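Local coordinates for putative iron-uptake ABC transport system,periplasmic iron-binding protein (Campylobacter jejuni, PDB 1Y4T) that binds ferric iron in the periplasm and probably hands it to an ABC transporter for uptake into the cell, at residues 146-151 against 158-163. Numbering follows the deposited sequence.
Sequences TLLASI and KEAKAW
Ile151 and Trp163 meet across a helical hairpin, close to its turn, in which helices 142-155 and 157-170 pack side by side in one lobe of this periplasmic binding protein. The short segments here are antiparallel but splayed, at 140° with a closest approach of 9.5 Å between their axes. The tight part is a CH-pi contact: CD1 of Ile151 stands over one face of the indole, 3.5 Å from the centroid of the six-membered ring of Trp163 and 13° off its normal. With CG of Trp163 anti to the backbone N (chi1 179°), the ring reaches across to helix 142-155, where the isoleucine chain meets it at about a right angle. A hydrogen bond from Trp163 NE1 to Tyr122 O satisfies the buried indole N-H and helps fix the ring's rotation. Next to it, Leu148 CG lies 3.9 Å from Trp163 CZ3, while Leu147 CD2 touches Trp163 CH2 obliquely and more distantly at 4.1 Å.

The other side of helix 157-170 faces solvent: Lys158 and Ala162 are exposed, and Lys161, whose CB points away from the contact, carries NZ to a salt bridge with Glu314 OE2. Leu147 lies one turn after the iron ligand Tyr143, its side chain about 13 Å from the ferric ion, near the site but not part of it. At the small Ala160, where the backbones come nearest, the methyl CB sits 3.6 Å from Leu148 CD2 and 4.0 Å from Ile151 CG2.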
loop_
_atom_site.group_PDB
_atom_site.type_symbol
_atom_site.label_atom_id
_atom_site.label_comp_id
_atom_site.label_asym_id
_atom_site.label_seq_id
_atom_site.Cartn_x
_atom_site.Cartn_y
_atom_site.Cartn_z
ATOM N N THR A 146 2.122 8.798 -0.205
ATOM C CA THR A 146 3.324 8.157 -0.718
ATOM C C THR A 146 3.444 8.253 -2.238
ATOM O O THR A 146 4.542 8.356 -2.760
ATOM C CB THR A 146 3.401 6.726 -0.217
ATOM O OG1 THR A 146 3.568 6.735 1.217
ATOM C CG2 THR A 146 4.634 5.988 -0.766
ATOM N N LEU A 147 2.328 8.206 -2.960
ATOM C CA LEU A 147 2.372 8.364 -4.399
ATOM C C LEU A 147 2.931 9.759 -4.724
ATOM O O LEU A 147 3.780 9.892 -5.581
ATOM C CB LEU A 147 0.980 8.213 -5.018
ATOM C CG LEU A 147 0.881 8.477 -6.516
ATOM C CD1 LEU A 147 1.822 7.559 -7.292
ATOM C CD2 LEU A 147 -0.530 8.270 -6.972
ATOM N N LEU A 148 2.454 10.779 -4.021
ATOM C CA LEU A 148 2.923 12.153 -4.274
ATOM C C LEU A 148 4.378 12.268 -3.879
ATOM O O LEU A 148 5.155 12.907 -4.578
ATOM C CB LEU A 148 2.082 13.183 -3.525
ATOM C CG LEU A 148 1.891 14.563 -4.190
ATOM C CD1 LEU A 148 1.617 15.636 -3.151
ATOM C CD2 LEU A 148 2.958 15.009 -5.138
ATOM N N ALA A 149 4.768 11.594 -2.801
ATOM C CA ALA A 149 6.159 11.555 -2.386
ATOM C C ALA A 149 7.039 11.021 -3.522
ATOM O O ALA A 149 8.147 11.526 -3.757
ATOM C CB ALA A 149 6.339 10.726 -1.116
ATOM N N SER A 150 6.549 10.001 -4.232
ATOM C CA SER A 150 7.315 9.414 -5.331
ATOM C C SER A 150 7.429 10.337 -6.543
ATOM O O SER A 150 8.449 10.321 -7.223
ATOM C CB SER A 150 6.751 8.050 -5.764
ATOM O OG SER A 150 5.587 8.171 -6.549
ATOM N N ILE A 151 6.382 11.118 -6.791
ATOM C CA ILE A 151 6.394 12.108 -7.840
ATOM C C ILE A 151 7.390 13.217 -7.508
ATOM O O ILE A 151 8.077 13.694 -8.404
ATOM C CB ILE A 151 4.965 12.625 -8.145
ATOM C CG1 ILE A 151 4.163 11.522 -8.862
ATOM C CG2 ILE A 151 5.020 13.880 -9.023
ATOM C CD1 ILE A 151 2.690 11.781 -8.907
ATOM N N LYS A 158 8.161 21.379 -7.862
ATOM C CA LYS A 158 7.386 22.236 -8.766
ATOM C C LYS A 158 6.380 21.426 -9.589
ATOM O O LYS A 158 5.182 21.752 -9.644
ATOM C CB LYS A 158 8.328 23.018 -9.699
ATOM C CG LYS A 158 7.732 23.486 -11.027
ATOM C CD LYS A 158 7.792 25.007 -11.190
ATOM C CE LYS A 158 6.801 25.703 -10.262
ATOM N NZ LYS A 158 7.271 25.779 -8.840
ATOM N N GLU A 159 6.881 20.381 -10.247
ATOM C CA GLU A 159 6.047 19.487 -11.036
ATOM C C GLU A 159 5.037 18.766 -10.137
ATOM O O GLU A 159 3.889 18.605 -10.535
ATOM C CB GLU A 159 6.904 18.464 -11.801
ATOM C CG GLU A 159 6.124 17.277 -12.354
ATOM C CD GLU A 159 5.061 17.678 -13.347
ATOM O OE1 GLU A 159 4.034 16.954 -13.456
ATOM O OE2 GLU A 159 5.259 18.710 -14.026
ATOM N N ALA A 160 5.465 18.352 -8.944
ATOM C CA ALA A 160 4.578 17.661 -7.979
ATOM C C ALA A 160 3.394 18.539 -7.554
ATOM O O ALA A 160 2.269 18.077 -7.418
ATOM C CB ALA A 160 5.364 17.216 -6.762
ATOM N N LYS A 161 3.651 19.820 -7.360
ATOM C CA LYS A 161 2.595 20.744 -6.987
ATOM C C LYS A 161 1.629 20.933 -8.141
ATOM O O LYS A 161 0.421 20.919 -7.932
ATOM C CB LYS A 161 3.196 22.087 -6.563
ATOM C CG LYS A 161 2.211 23.099 -5.956
ATOM C CD LYS A 161 2.987 24.061 -5.026
ATOM C CE LYS A 161 2.226 24.422 -3.780
ATOM N NZ LYS A 161 2.744 25.676 -3.208
ATOM N N ALA A 162 2.160 21.100 -9.358
ATOM C CA ALA A 162 1.335 21.186 -10.565
ATOM C C ALA A 162 0.471 19.948 -10.763
ATOM O O ALA A 162 -0.672 20.034 -11.220
ATOM C CB ALA A 162 2.212 21.398 -11.791
ATOM N N TRP A 163 1.035 18.797 -10.412
ATOM C CA TRP A 163 0.353 17.528 -10.518
ATOM C C TRP A 163 -0.804 17.500 -9.513
ATOM O O TRP A 163 -1.921 17.177 -9.857
ATOM C CB TRP A 163 1.334 16.380 -10.230
ATOM C CG TRP A 163 0.694 15.052 -10.308
ATOM C CD1 TRP A 163 0.446 14.346 -11.429
ATOM C CD2 TRP A 163 0.174 14.277 -9.218
ATOM N NE1 TRP A 163 -0.191 13.174 -11.115
ATOM C CE2 TRP A 163 -0.374 13.115 -9.760
ATOM C CE3 TRP A 163 0.126 14.447 -7.830
ATOM C CZ2 TRP A 163 -0.952 12.116 -8.969
ATOM C CZ3 TRP A 163 -0.469 13.464 -7.057
ATOM C CH2 TRP A 163 -0.997 12.321 -7.632
#